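Local structure of protein DJ-1 homolog D (Arabidopsis thaliana, 4OGG) at residues Leu94-Lys105 against Leu122-Val130; Leu287-Lys298 against Gln315-Leu323. The protein belongs to the DJ-1/PfpI family and carries two tandem copies of that family's domain in one chain, each built around a mixed, mainly parallel beta-sheet. One frame throughout, in Å; residues are numbered along the deposited sequence.

Overall arrangement
Contacts 1 and 2 are equivalent helix pairs, one in each DJ-1/PfpI domain of the chain, each packed on its domain's central sheet. They lie on opposite sides of the chain's centre, about 50 Å apart between centres, and do not touch. Both are partly buried: an isoleucine and a valine face the sheet, while a lysine marks the outer margin. Neither has a hydrogen bond between its segments. They differ at one helix start, where Asn-290 caps 291-298 with its side chain, and in Leu-294, which reaches farther across than Val-101. Another subunit packs directly on the touching alanines of contact 1, whereas at contact 2 one meets a residue beside the interface.

Contact 1: residues Leu94-Lys105 against Leu122-Val130; sequences LALTASVVELVK and LILAAADTV
Helix 98-105 crosses helix 122-126 almost perpendicularly, at -85° with 9.3 Å between the axes, and the chain just ahead of it comes closer still, the CA atoms of Ala-95 and Ile-123 being 4.4 Å apart. That approach is consistent with the small side chain of Ala-95, whose CB lies 3.9 Å from the CB of Ala-126; the Ala-126 methyl also rests on the Ala-95 carbonyl oxygen. Ile-123 fills the angle between the segments with both branches. CG2, anti to the backbone N, goes to the helix and touches Val-104 CG2 at 3.8 Å and Val-100 CG1, meeting each valine at about a right angle. The other branch, CG1, runs past Ala-95 and delivers CD1 to Leu-94 CB at 3.8 Å. Val-104 divides its methyls too: while CG2 takes Ile-123, CG1 meets Leu-124 CD2 at 3.6 Å and also covers Ala-127 CB. At the outer margin Lys-105 lays its extended chain along Ala-127, with CE 3.3 Å from Ala-127 O and CG against Ala-127 CB. Asp-128 takes positive phi (55°) in a Schellman motif, after which Thr-129 brings its CG2 back against Lys-105. Leu-8 and Ile-85, from two strands of the domain's central sheet, close over Ile-123 on the inner side, and Leu-336 of a second subunit packs on Ala-95 and Ala-126. No hydrogen bond joins the two segments. The pair is therefore held by shape and apolar burial; the one charged side chain involved contributes its methylene groups, and its residue is partly exposed, so the charge itself is probably not buried by this contact.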
ATOM      1  N   LEU C  94      10.165 -23.185  -4.141  1.00 13.63           N
ATOM      2  CA  LEU C  94      10.408 -24.363  -3.310  1.00 13.94           C
ATOM      3  C   LEU C  94      10.603 -25.582  -4.217  1.00 14.77           C
ATOM      4  O   LEU C  94      11.384 -26.483  -3.905  1.00 15.19           O
ATOM      5  CB  LEU C  94       9.223 -24.613  -2.367  1.00 12.76           C
ATOM      6  CG  LEU C  94       9.007 -23.618  -1.224  1.00 12.56           C
ATOM      7  CD1 LEU C  94       7.743 -23.972  -0.454  1.00 15.00           C
ATOM      8  CD2 LEU C  94      10.217 -23.645  -0.293  1.00 14.99           C
ATOM      9  N   ALA C  95       9.884 -25.601  -5.338  1.00 14.82           N
ATOM     10  CA  ALA C  95       9.955 -26.700  -6.299  1.00 15.98           C
ATOM     11  C   ALA C  95      11.337 -26.833  -6.931  1.00 17.73           C
ATOM     12  O   ALA C  95      11.678 -27.888  -7.468  1.00 18.19           O
ATOM     13  CB  ALA C  95       8.902 -26.505  -7.394  1.00 14.48           C
ATOM     14  N   LEU C  96      12.120 -25.759  -6.872  1.00 18.24           N
ATOM     15  CA  LEU C  96      13.468 -25.753  -7.435  1.00 20.71           C
ATOM     16  C   LEU C  96      14.530 -25.925  -6.355  1.00 21.64           C
ATOM     17  O   LEU C  96      15.726 -25.803  -6.622  1.00 22.53           O
ATOM     18  CB  LEU C  96      13.720 -24.450  -8.201  1.00 22.19           C
ATOM     19  CG  LEU C  96      13.408 -24.447  -9.701  1.00 23.48           C
ATOM     20  CD1 LEU C  96      14.359 -25.403 -10.410  1.00 25.32           C
ATOM     21  CD2 LEU C  96      11.964 -24.850  -9.947  1.00 26.24           C
ATOM     22  N   THR C  97      14.087 -26.210  -5.137  1.00 20.70           N
ATOM     23  CA  THR C  97      14.999 -26.411  -4.019  1.00 21.06           C
ATOM     24  C   THR C  97      15.197 -27.916  -3.834  1.00 21.35           C
ATOM     25  O   THR C  97      14.263 -28.638  -3.479  1.00 20.30           O
ATOM     26  CB  THR C  97      14.430 -25.786  -2.728  1.00 22.11           C
ATOM     27  OG1 THR C  97      14.176 -24.390  -2.945  1.00 19.43           O
ATOM     28  CG2 THR C  97      15.413 -25.942  -1.579  1.00 22.37           C
ATOM     29  N   ALA C  98      16.416 -28.381  -4.094  1.00 20.95           N
ATOM     30  CA  ALA C  98      16.758 -29.800  -3.997  1.00 21.94           C
ATOM     31  C   ALA C  98      16.248 -30.511  -2.745  1.00 19.92           C
ATOM     32  O   ALA C  98      15.613 -31.563  -2.836  1.00 21.25           O
ATOM     33  CB  ALA C  98      18.274 -29.971  -4.102  1.00 22.81           C
ATOM     34  N   SER C  99      16.540 -29.945  -1.581  1.00 18.92           N
ATOM     35  CA  SER C  99      16.127 -30.538  -0.312  1.00 19.73           C
ATOM     36  C   SER C  99      14.613 -30.671  -0.183  1.00 19.84           C
ATOM     37  O   SER C  99      14.117 -31.577   0.490  1.00 18.84           O
ATOM     38  CB  SER C  99      16.668 -29.706   0.850  1.00 20.71           C
ATOM     39  OG  SER C  99      16.207 -28.366   0.773  1.00 20.04           O
ATOM     40  N   VAL C 100      13.880 -29.764  -0.825  1.00 19.06           N
ATOM     41  CA  VAL C 100      12.423 -29.802  -0.774  1.00 18.47           C
ATOM     42  C   VAL C 100      11.868 -30.938  -1.631  1.00 18.67           C
ATOM     43  O   VAL C 100      11.026 -31.710  -1.172  1.00 18.64           O
ATOM     44  CB  VAL C 100      11.815 -28.459  -1.236  1.00 18.50           C
ATOM     45  CG1 VAL C 100      10.297 -28.588  -1.375  1.00 18.80           C
ATOM     46  CG2 VAL C 100      12.151 -27.369  -0.227  1.00 17.03           C
ATOM     47  N   VAL C 101      12.331 -31.046  -2.875  1.00 19.33           N
ATOM     48  CA  VAL C 101      11.854 -32.116  -3.743  1.00 20.84           C
ATOM     49  C   VAL C 101      12.197 -33.459  -3.103  1.00 20.46           C
ATOM     50  O   VAL C 101      11.424 -34.411  -3.180  1.00 19.36           O
ATOM     51  CB  VAL C 101      12.487 -32.042  -5.156  1.00 23.11           C
ATOM     52  CG1 VAL C 101      12.106 -30.729  -5.827  1.00 24.81           C
ATOM     53  CG2 VAL C 101      13.988 -32.163  -5.065  1.00 27.31           C
ATOM     54  N   GLU C 102      13.363 -33.523  -2.466  1.00 19.84           N
ATOM     55  CA  GLU C 102      13.809 -34.740  -1.798  1.00 21.20           C
ATOM     56  C   GLU C 102      12.827 -35.116  -0.697  1.00 19.68           C
ATOM     57  O   GLU C 102      12.420 -36.271  -0.582  1.00 20.67           O
ATOM     58  CB  GLU C 102      15.188 -34.528  -1.175  1.00 22.62           C
ATOM     59  CG  GLU C 102      15.674 -35.708  -0.358  1.00 27.46           C
ATOM     60  CD  GLU C 102      16.586 -35.286   0.774  1.00 29.62           C
ATOM     61  OE1 GLU C 102      17.545 -34.530   0.517  1.00 32.48           O
ATOM     62  OE2 GLU C 102      16.346 -35.711   1.923  1.00 33.03           O
ATOM     63  N   LEU C 103      12.458 -34.129   0.112  1.00 19.11           N
ATOM     64  CA  LEU C 103      11.534 -34.343   1.215  1.00 17.96           C
ATOM     65  C   LEU C 103      10.185 -34.860   0.727  1.00 17.61           C
ATOM     66  O   LEU C 103       9.646 -35.826   1.273  1.00 16.86           O
ATOM     67  CB  LEU C 103      11.348 -33.038   2.002  1.00 17.49           C
ATOM     68  CG  LEU C 103      10.432 -33.068   3.232  1.00 17.61           C
ATOM     69  CD1 LEU C 103      10.769 -31.903   4.148  1.00 17.90           C
ATOM     70  CD2 LEU C 103       8.973 -33.008   2.801  1.00 18.90           C
ATOM     71  N   VAL C 104       9.638 -34.221  -0.302  1.00 17.23           N
ATOM     72  CA  VAL C 104       8.347 -34.634  -0.834  1.00 17.18           C
ATOM     73  C   VAL C 104       8.410 -36.039  -1.430  1.00 18.69           C
ATOM     74  O   VAL C 104       7.510 -36.853  -1.220  1.00 18.78           O
ATOM     75  CB  VAL C 104       7.848 -33.626  -1.896  1.00 16.01           C
ATOM     76  CG1 VAL C 104       6.573 -34.133  -2.553  1.00 18.50           C
ATOM     77  CG2 VAL C 104       7.590 -32.284  -1.231  1.00 14.82           C
ATOM     78  N   LYS C 105       9.476 -36.329  -2.161  1.00 20.72           N
ATOM     79  CA  LYS C 105       9.625 -37.649  -2.762  1.00 23.96           C
ATOM     80  C   LYS C 105       9.659 -38.716  -1.676  1.00 25.13           C
ATOM     81  O   LYS C 105       8.999 -39.748  -1.785  1.00 25.51           O
ATOM     82  CB  LYS C 105      10.908 -37.713  -3.592  1.00 24.93           C
ATOM     83  CG  LYS C 105      10.883 -36.846  -4.837  1.00 27.33           C
ATOM     84  CD  LYS C 105      12.238 -36.853  -5.525  1.00 29.04           C
ATOM     85  CE  LYS C 105      12.251 -35.973  -6.763  1.00 31.75           C
ATOM     86  NZ  LYS C 105      13.590 -35.972  -7.420  1.00 32.16           N
ATOM     87  N   LEU C 122       2.879 -27.633  -7.745  1.00 13.15           N
ATOM     88  CA  LEU C 122       4.043 -27.438  -8.601  1.00 13.30           C
ATOM     89  C   LEU C 122       5.198 -28.246  -8.030  1.00 12.98           C
ATOM     90  O   LEU C 122       6.029 -28.777  -8.768  1.00 14.00           O
ATOM     91  CB  LEU C 122       4.433 -25.963  -8.665  1.00 12.78           C
ATOM     92  CG  LEU C 122       3.564 -25.069  -9.552  1.00 12.27           C
ATOM     93  CD1 LEU C 122       4.046 -23.635  -9.439  1.00 11.97           C
ATOM     94  CD2 LEU C 122       3.636 -25.551 -10.994  1.00 13.78           C
ATOM     95  N   ILE C 123       5.241 -28.344  -6.705  1.00 13.18           N
ATOM     96  CA  ILE C 123       6.296 -29.099  -6.044  1.00 13.08           C
ATOM     97  C   ILE C 123       6.148 -30.597  -6.317  1.00 13.48           C
ATOM     98  O   ILE C 123       7.137 -31.306  -6.474  1.00 13.33           O
ATOM     99  CB  ILE C 123       6.288 -28.840  -4.525  1.00 13.11           C
ATOM    100  CG1 ILE C 123       6.416 -27.337  -4.262  1.00 13.10           C
ATOM    101  CG2 ILE C 123       7.452 -29.577  -3.866  1.00 14.31           C
ATOM    102  CD1 ILE C 123       6.258 -26.935  -2.806  1.00 13.92           C
ATOM    103  N   LEU C 124       4.909 -31.081  -6.375  1.00 13.92           N
ATOM    104  CA  LEU C 124       4.672 -32.495  -6.656  1.00 12.37           C
ATOM    105  C   LEU C 124       5.109 -32.803  -8.086  1.00 15.15           C
ATOM    106  O   LEU C 124       5.630 -33.883  -8.371  1.00 16.49           O
ATOM    107  CB  LEU C 124       3.187 -32.837  -6.480  1.00 13.86           C
ATOM    108  CG  LEU C 124       2.590 -32.557  -5.096  1.00 15.06           C
ATOM    109  CD1 LEU C 124       1.139 -33.013  -5.064  1.00 17.77           C
ATOM    110  CD2 LEU C 124       3.396 -33.281  -4.032  1.00 16.64           C
ATOM    111  N   ALA C 125       4.892 -31.848  -8.987  1.00 13.37           N
ATOM    112  CA  ALA C 125       5.287 -32.028 -10.375  1.00 14.42           C
ATOM    113  C   ALA C 125       6.809 -32.117 -10.445  1.00 14.10           C
ATOM    114  O   ALA C 125       7.354 -32.967 -11.146  1.00 15.21           O
ATOM    115  CB  ALA C 125       4.791 -30.866 -11.226  1.00 16.63           C
ATOM    116  N   ALA C 126       7.489 -31.240  -9.711  1.00 14.14           N
ATOM    117  CA  ALA C 126       8.949 -31.229  -9.698  1.00 15.82           C
ATOM    118  C   ALA C 126       9.512 -32.501  -9.068  1.00 17.28           C
ATOM    119  O   ALA C 126      10.582 -32.970  -9.456  1.00 18.91           O
ATOM    120  CB  ALA C 126       9.462 -30.002  -8.946  1.00 15.11           C
ATOM    121  N   ALA C 127       8.793 -33.055  -8.096  1.00 17.86           N
ATOM    122  CA  ALA C 127       9.226 -34.279  -7.423  1.00 18.56           C
ATOM    123  C   ALA C 127       8.867 -35.508  -8.257  1.00 19.80           C
ATOM    124  O   ALA C 127       9.230 -36.636  -7.908  1.00 20.00           O
ATOM    125  CB  ALA C 127       8.575 -34.376  -6.047  1.00 19.64           C
ATOM    126  N   ASP C 128       8.152 -35.276  -9.357  1.00 19.19           N
ATOM    127  CA  ASP C 128       7.720 -36.339 -10.261  1.00 20.01           C
ATOM    128  C   ASP C 128       6.942 -37.403  -9.493  1.00 20.20           C
ATOM    129  O   ASP C 128       7.225 -38.599  -9.596  1.00 21.69           O
ATOM    130  CB  ASP C 128       8.937 -36.959 -10.957  1.00 21.35           C
ATOM    131  CG  ASP C 128       8.554 -37.961 -12.031  1.00 24.73           C
ATOM    132  OD1 ASP C 128       7.598 -37.692 -12.789  1.00 26.53           O
ATOM    133  OD2 ASP C 128       9.223 -39.012 -12.128  1.00 26.36           O
ATOM    134  N   THR C 129       5.953 -36.958  -8.726  1.00 19.19           N
ATOM    135  CA  THR C 129       5.140 -37.867  -7.928  1.00 20.58           C
ATOM    136  C   THR C 129       3.662 -37.850  -8.304  1.00 20.00           C
ATOM    137  O   THR C 129       2.819 -38.270  -7.512  1.00 21.24           O
ATOM    138  CB  THR C 129       5.262 -37.532  -6.425  1.00 22.03           C
ATOM    139  OG1 THR C 129       4.804 -36.192  -6.193  1.00 21.44           O
ATOM    140  CG2 THR C 129       6.709 -37.650  -5.967  1.00 21.12           C
ATOM    141  N   VAL C 130       3.343 -37.378  -9.507  1.00 18.57           N
ATOM    142  CA  VAL C 130       1.948 -37.315  -9.940  1.00 19.39           C
ATOM    143  C   VAL C 130       1.660 -38.146 -11.188  1.00 20.42           C
ATOM    144  O   VAL C 130       0.535 -38.153 -11.685  1.00 21.55           O
ATOM    145  CB  VAL C 130       1.514 -35.861 -10.233  1.00 18.55           C
ATOM    146  CG1 VAL C 130       1.727 -34.993  -9.000  1.00 19.57           C
ATOM    147  CG2 VAL C 130       2.293 -35.315 -11.422  1.00 17.25           C
TER

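Contact 2: residues Leu287-Lys298 against Gln315-Leu323; sequences LALNEHVLNIVK and QILAAAGVL
Ile-316 is a knob in a hole formed by Leu-287, Val-293, Leu-294 and Val-297, where helices 291-298 and 315-320 cross at -87° on the central sheet of the second DJ-1/PfpI domain. Its CG2 methyl points at the helix and touches Val-297 CG2 at 3.8 Å; Val-293 CG1 meets the same methyl with the two side chains nearly perpendicular. CD1 leaves at roughly a right angle to CG2 and lies against Leu-287 CB. Leu-294 approaches from the outer side: CG stands anti to the carbonyl carbon (chi1 -59°), and the second torsion then turns CD2 over the backbone of the partner helix, 3.7 Å from Ile-316 O, and onto the methyls of Ala-319 and Ala-320. Ala-288 CB faces Ala-319 CB at 3.8 Å. Farther along, Val-322 straddles the end of the contact, CG2 on Val-297 and CG1 beside Lys-298, after Gly-321 has turned the chain with positive phi in a Schellman motif. Ile-278 of the sheet lies beneath both Ile-316 and Leu-317. The start of helix 291-298 is capped by Asn-290, whose OD1 accepts from Val-293 N at 3.0 Å, the donor standing 36° above the carbonyl plane. The tightest spot is between two methyls: Val-297 CG1 and Leu-317 CD2 are only 3.4 Å apart, closer than usual for carbons, where their side chains cross at about a right angle.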
ATOM      1  N   LEU C 287     -20.690  -3.160  15.349  1.00 19.69           N
ATOM      2  CA  LEU C 287     -21.779  -4.130  15.413  1.00 19.32           C
ATOM      3  C   LEU C 287     -22.415  -4.051  16.796  1.00 19.74           C
ATOM      4  O   LEU C 287     -23.604  -4.325  16.966  1.00 21.34           O
ATOM      5  CB  LEU C 287     -21.256  -5.547  15.177  1.00 19.17           C
ATOM      6  CG  LEU C 287     -20.722  -5.868  13.782  1.00 19.68           C
ATOM      7  CD1 LEU C 287     -20.072  -7.240  13.804  1.00 17.87           C
ATOM      8  CD2 LEU C 287     -21.852  -5.814  12.757  1.00 19.27           C
ATOM      9  N   ALA C 288     -21.606  -3.674  17.783  1.00 18.97           N
ATOM     10  CA  ALA C 288     -22.066  -3.550  19.160  1.00 18.20           C
ATOM     11  C   ALA C 288     -23.107  -2.440  19.316  1.00 17.70           C
ATOM     12  O   ALA C 288     -23.778  -2.354  20.344  1.00 19.12           O
ATOM     13  CB  ALA C 288     -20.880  -3.287  20.078  1.00 16.46           C
ATOM     14  N   LEU C 289     -23.235  -1.594  18.297  1.00 18.82           N
ATOM     15  CA  LEU C 289     -24.198  -0.496  18.328  1.00 20.44           C
ATOM     16  C   LEU C 289     -25.529  -0.920  17.713  1.00 23.17           C
ATOM     17  O   LEU C 289     -26.550  -0.259  17.905  1.00 23.62           O
ATOM     18  CB  LEU C 289     -23.657   0.717  17.564  1.00 20.04           C
ATOM     19  CG  LEU C 289     -22.328   1.307  18.045  1.00 19.09           C
ATOM     20  CD1 LEU C 289     -21.960   2.514  17.189  1.00 19.05           C
ATOM     21  CD2 LEU C 289     -22.438   1.705  19.509  1.00 19.43           C
ATOM     22  N   ASN C 290     -25.508  -2.026  16.975  1.00 23.68           N
ATOM     23  CA  ASN C 290     -26.703  -2.544  16.318  1.00 25.00           C
ATOM     24  C   ASN C 290     -27.584  -3.337  17.286  1.00 26.45           C
ATOM     25  O   ASN C 290     -27.221  -4.430  17.716  1.00 24.08           O
ATOM     26  CB  ASN C 290     -26.295  -3.429  15.137  1.00 26.69           C
ATOM     27  CG  ASN C 290     -27.477  -3.877  14.308  1.00 26.81           C
ATOM     28  OD1 ASN C 290     -28.395  -4.523  14.813  1.00 29.61           O
ATOM     29  ND2 ASN C 290     -27.463  -3.537  13.023  1.00 27.20           N
ATOM     30  N   GLU C 291     -28.746  -2.781  17.619  1.00 28.54           N
ATOM     31  CA  GLU C 291     -29.677  -3.429  18.542  1.00 30.50           C
ATOM     32  C   GLU C 291     -30.081  -4.835  18.105  1.00 30.40           C
ATOM     33  O   GLU C 291     -30.269  -5.719  18.940  1.00 30.00           O
ATOM     34  CB  GLU C 291     -30.934  -2.570  18.717  1.00 33.77           C
ATOM     35  CG  GLU C 291     -30.690  -1.250  19.428  1.00 37.92           C
ATOM     36  CD  GLU C 291     -30.073  -1.438  20.801  1.00 39.87           C
ATOM     37  OE1 GLU C 291     -30.641  -2.201  21.610  1.00 41.60           O
ATOM     38  OE2 GLU C 291     -29.020  -0.821  21.072  1.00 43.14           O
ATOM     39  N   HIS C 292     -30.221  -5.041  16.801  1.00 30.77           N
ATOM     40  CA  HIS C 292     -30.603  -6.350  16.287  1.00 31.94           C
ATOM     41  C   HIS C 292     -29.516  -7.374  16.587  1.00 30.70           C
ATOM     42  O   HIS C 292     -29.805  -8.535  16.876  1.00 29.47           O
ATOM     43  CB  HIS C 292     -30.858  -6.270  14.781  1.00 36.63           C
ATOM     44  CG  HIS C 292     -31.984  -5.354  14.410  1.00 41.17           C
ATOM     45  ND1 HIS C 292     -32.332  -5.094  13.102  1.00 44.55           N
ATOM     46  CD2 HIS C 292     -32.840  -4.637  15.177  1.00 42.85           C
ATOM     47  CE1 HIS C 292     -33.352  -4.254  13.078  1.00 44.15           C
ATOM     48  NE2 HIS C 292     -33.679  -3.961  14.324  1.00 43.56           N
ATOM     49  N   VAL C 293     -28.262  -6.936  16.525  1.00 28.92           N
ATOM     50  CA  VAL C 293     -27.136  -7.817  16.805  1.00 25.90           C
ATOM     51  C   VAL C 293     -27.125  -8.182  18.285  1.00 25.54           C
ATOM     52  O   VAL C 293     -26.898  -9.336  18.650  1.00 25.71           O
ATOM     53  CB  VAL C 293     -25.792  -7.140  16.449  1.00 25.94           C
ATOM     54  CG1 VAL C 293     -24.629  -7.975  16.965  1.00 23.76           C
ATOM     55  CG2 VAL C 293     -25.686  -6.964  14.943  1.00 23.24           C
ATOM     56  N   LEU C 294     -27.372  -7.190  19.135  1.00 24.85           N
ATOM     57  CA  LEU C 294     -27.389  -7.417  20.571  1.00 25.56           C
ATOM     58  C   LEU C 294     -28.491  -8.405  20.948  1.00 25.11           C
ATOM     59  O   LEU C 294     -28.315  -9.236  21.838  1.00 26.04           O
ATOM     60  CB  LEU C 294     -27.597  -6.093  21.311  1.00 25.14           C
ATOM     61  CG  LEU C 294     -26.543  -5.010  21.053  1.00 26.35           C
ATOM     62  CD1 LEU C 294     -26.876  -3.771  21.865  1.00 26.31           C
ATOM     63  CD2 LEU C 294     -25.166  -5.532  21.422  1.00 26.26           C
ATOM     64  N   ASN C 295     -29.624  -8.310  20.258  1.00 26.94           N
ATOM     65  CA  ASN C 295     -30.760  -9.194  20.514  1.00 27.90           C
ATOM     66  C   ASN C 295     -30.390 -10.651  20.245  1.00 27.44           C
ATOM     67  O   ASN C 295     -30.778 -11.547  20.995  1.00 27.70           O
ATOM     68  CB  ASN C 295     -31.950  -8.794  19.635  1.00 30.02           C
ATOM     69  CG  ASN C 295     -32.622  -7.514  20.103  1.00 32.58           C
ATOM     70  OD1 ASN C 295     -33.434  -6.930  19.383  1.00 34.52           O
ATOM     71  ND2 ASN C 295     -32.297  -7.080  21.315  1.00 33.39           N
ATOM     72  N   ILE C 296     -29.636 -10.879  19.174  1.00 27.68           N
ATOM     73  CA  ILE C 296     -29.207 -12.227  18.808  1.00 26.68           C
ATOM     74  C   ILE C 296     -28.292 -12.799  19.886  1.00 26.54           C
ATOM     75  O   ILE C 296     -28.403 -13.968  20.252  1.00 26.03           O
ATOM     76  CB  ILE C 296     -28.463 -12.219  17.457  1.00 27.74           C
ATOM     77  CG1 ILE C 296     -29.422 -11.787  16.345  1.00 27.00           C
ATOM     78  CG2 ILE C 296     -27.889 -13.599  17.164  1.00 27.84           C
ATOM     79  CD1 ILE C 296     -28.755 -11.554  15.010  1.00 27.62           C
ATOM     80  N   VAL C 297     -27.393 -11.967  20.398  1.00 25.69           N
ATOM     81  CA  VAL C 297     -26.472 -12.396  21.441  1.00 27.32           C
ATOM     82  C   VAL C 297     -27.216 -12.751  22.728  1.00 28.50           C
ATOM     83  O   VAL C 297     -26.926 -13.764  23.365  1.00 29.70           O
ATOM     84  CB  VAL C 297     -25.439 -11.296  21.751  1.00 26.01           C
ATOM     85  CG1 VAL C 297     -24.577 -11.709  22.935  1.00 27.61           C
ATOM     86  CG2 VAL C 297     -24.569 -11.047  20.528  1.00 27.44           C
ATOM     87  N   LYS C 298     -28.170 -11.907  23.109  1.00 29.57           N
ATOM     88  CA  LYS C 298     -28.952 -12.135  24.318  1.00 30.97           C
ATOM     89  C   LYS C 298     -29.729 -13.442  24.207  1.00 31.52           C
ATOM     90  O   LYS C 298     -29.857 -14.186  25.180  1.00 31.70           O
ATOM     91  CB  LYS C 298     -29.921 -10.973  24.547  1.00 32.19           C
ATOM     92  CG  LYS C 298     -29.237  -9.633  24.782  1.00 34.23           C
ATOM     93  CD  LYS C 298     -30.254  -8.508  24.907  1.00 35.32           C
ATOM     94  CE  LYS C 298     -29.574  -7.166  25.107  1.00 36.12           C
ATOM     95  NZ  LYS C 298     -30.567  -6.060  25.198  1.00 38.37           N
ATOM     96  N   GLN C 315     -16.559  -7.049  22.608  1.00 19.23           N
ATOM     97  CA  GLN C 315     -17.153  -5.721  22.731  1.00 19.91           C
ATOM     98  C   GLN C 315     -18.664  -5.823  22.549  1.00 19.84           C
ATOM     99  O   GLN C 315     -19.426  -5.080  23.162  1.00 20.28           O
ATOM    100  CB  GLN C 315     -16.574  -4.769  21.678  1.00 19.68           C
ATOM    101  CG  GLN C 315     -15.106  -4.439  21.877  1.00 21.38           C
ATOM    102  CD  GLN C 315     -14.552  -3.563  20.770  1.00 21.52           C
ATOM    103  OE1 GLN C 315     -14.671  -3.890  19.592  1.00 21.82           O
ATOM    104  NE2 GLN C 315     -13.934  -2.448  21.145  1.00 22.64           N
ATOM    105  N   ILE C 316     -19.091  -6.750  21.700  1.00 18.98           N
ATOM    106  CA  ILE C 316     -20.513  -6.953  21.446  1.00 20.45           C
ATOM    107  C   ILE C 316     -21.200  -7.569  22.663  1.00 20.66           C
ATOM    108  O   ILE C 316     -22.306  -7.168  23.034  1.00 21.17           O
ATOM    109  CB  ILE C 316     -20.728  -7.870  20.222  1.00 20.52           C
ATOM    110  CG1 ILE C 316     -20.146  -7.207  18.972  1.00 20.26           C
ATOM    111  CG2 ILE C 316     -22.213  -8.145  20.031  1.00 20.26           C
ATOM    112  CD1 ILE C 316     -20.133  -8.110  17.750  1.00 21.16           C
ATOM    113  N   LEU C 317     -20.539  -8.541  23.285  1.00 21.00           N
ATOM    114  CA  LEU C 317     -21.086  -9.202  24.463  1.00 21.28           C
ATOM    115  C   LEU C 317     -21.240  -8.196  25.599  1.00 23.05           C
ATOM    116  O   LEU C 317     -22.246  -8.189  26.309  1.00 22.15           O
ATOM    117  CB  LEU C 317     -20.168 -10.345  24.905  1.00 20.68           C
ATOM    118  CG  LEU C 317     -19.874 -11.430  23.863  1.00 19.83           C
ATOM    119  CD1 LEU C 317     -19.091 -12.558  24.520  1.00 17.73           C
ATOM    120  CD2 LEU C 317     -21.171 -11.963  23.281  1.00 19.38           C
ATOM    121  N   ALA C 318     -20.231  -7.346  25.760  1.00 22.17           N
ATOM    122  CA  ALA C 318     -20.246  -6.325  26.798  1.00 23.40           C
ATOM    123  C   ALA C 318     -21.406  -5.359  26.574  1.00 23.65           C
ATOM    124  O   ALA C 318     -22.116  -4.996  27.514  1.00 24.76           O
ATOM    125  CB  ALA C 318     -18.923  -5.567  26.797  1.00 23.20           C
ATOM    126  N   ALA C 319     -21.597  -4.947  25.325  1.00 23.76           N
ATOM    127  CA  ALA C 319     -22.670  -4.019  24.989  1.00 24.29           C
ATOM    128  C   ALA C 319     -24.034  -4.670  25.201  1.00 26.25           C
ATOM    129  O   ALA C 319     -25.018  -3.995  25.514  1.00 25.48           O
ATOM    130  CB  ALA C 319     -22.526  -3.557  23.540  1.00 25.15           C
ATOM    131  N   ALA C 320     -24.085  -5.988  25.029  1.00 26.62           N
ATOM    132  CA  ALA C 320     -25.324  -6.737  25.198  1.00 27.75           C
ATOM    133  C   ALA C 320     -25.626  -6.959  26.676  1.00 28.55           C
ATOM    134  O   ALA C 320     -26.716  -7.406  27.033  1.00 29.75           O
ATOM    135  CB  ALA C 320     -25.223  -8.074  24.479  1.00 26.80           C
ATOM    136  N   GLY C 321     -24.652  -6.650  27.526  1.00 28.54           N
ATOM    137  CA  GLY C 321     -24.827  -6.815  28.958  1.00 30.19           C
ATOM    138  C   GLY C 321     -24.899  -8.264  29.399  1.00 31.14           C
ATOM    139  O   GLY C 321     -25.388  -8.565  30.491  1.00 31.68           O
ATOM    140  N   VAL C 322     -24.406  -9.165  28.557  1.00 31.24           N
ATOM    141  CA  VAL C 322     -24.433 -10.588  28.868  1.00 31.79           C
ATOM    142  C   VAL C 322     -23.159 -11.082  29.546  1.00 32.28           C
ATOM    143  O   VAL C 322     -22.953 -12.287  29.683  1.00 32.41           O
ATOM    144  CB  VAL C 322     -24.670 -11.423  27.591  1.00 31.46           C
ATOM    145  CG1 VAL C 322     -26.008 -11.055  26.974  1.00 31.63           C
ATOM    146  CG2 VAL C 322     -23.544 -11.182  26.594  1.00 31.74           C
ATOM    147  N   LEU C 323     -22.307 -10.156  29.977  1.00 32.87           N
ATOM    148  CA  LEU C 323     -21.060 -10.531  30.633  1.00 33.52           C
ATOM    149  C   LEU C 323     -21.117 -10.423  32.153  1.00 34.77           C
ATOM    150  O   LEU C 323     -20.173 -10.809  32.844  1.00 35.61           O
ATOM    151  CB  LEU C 323     -19.904  -9.676  30.105  1.00 31.93           C
ATOM    152  CG  LEU C 323     -19.498  -9.913  28.648  1.00 30.44           C
ATOM    153  CD1 LEU C 323     -18.352  -8.985  28.284  1.00 29.94           C
ATOM    154  CD2 LEU C 323     -19.088 -11.368  28.453  1.00 29.98           C
TER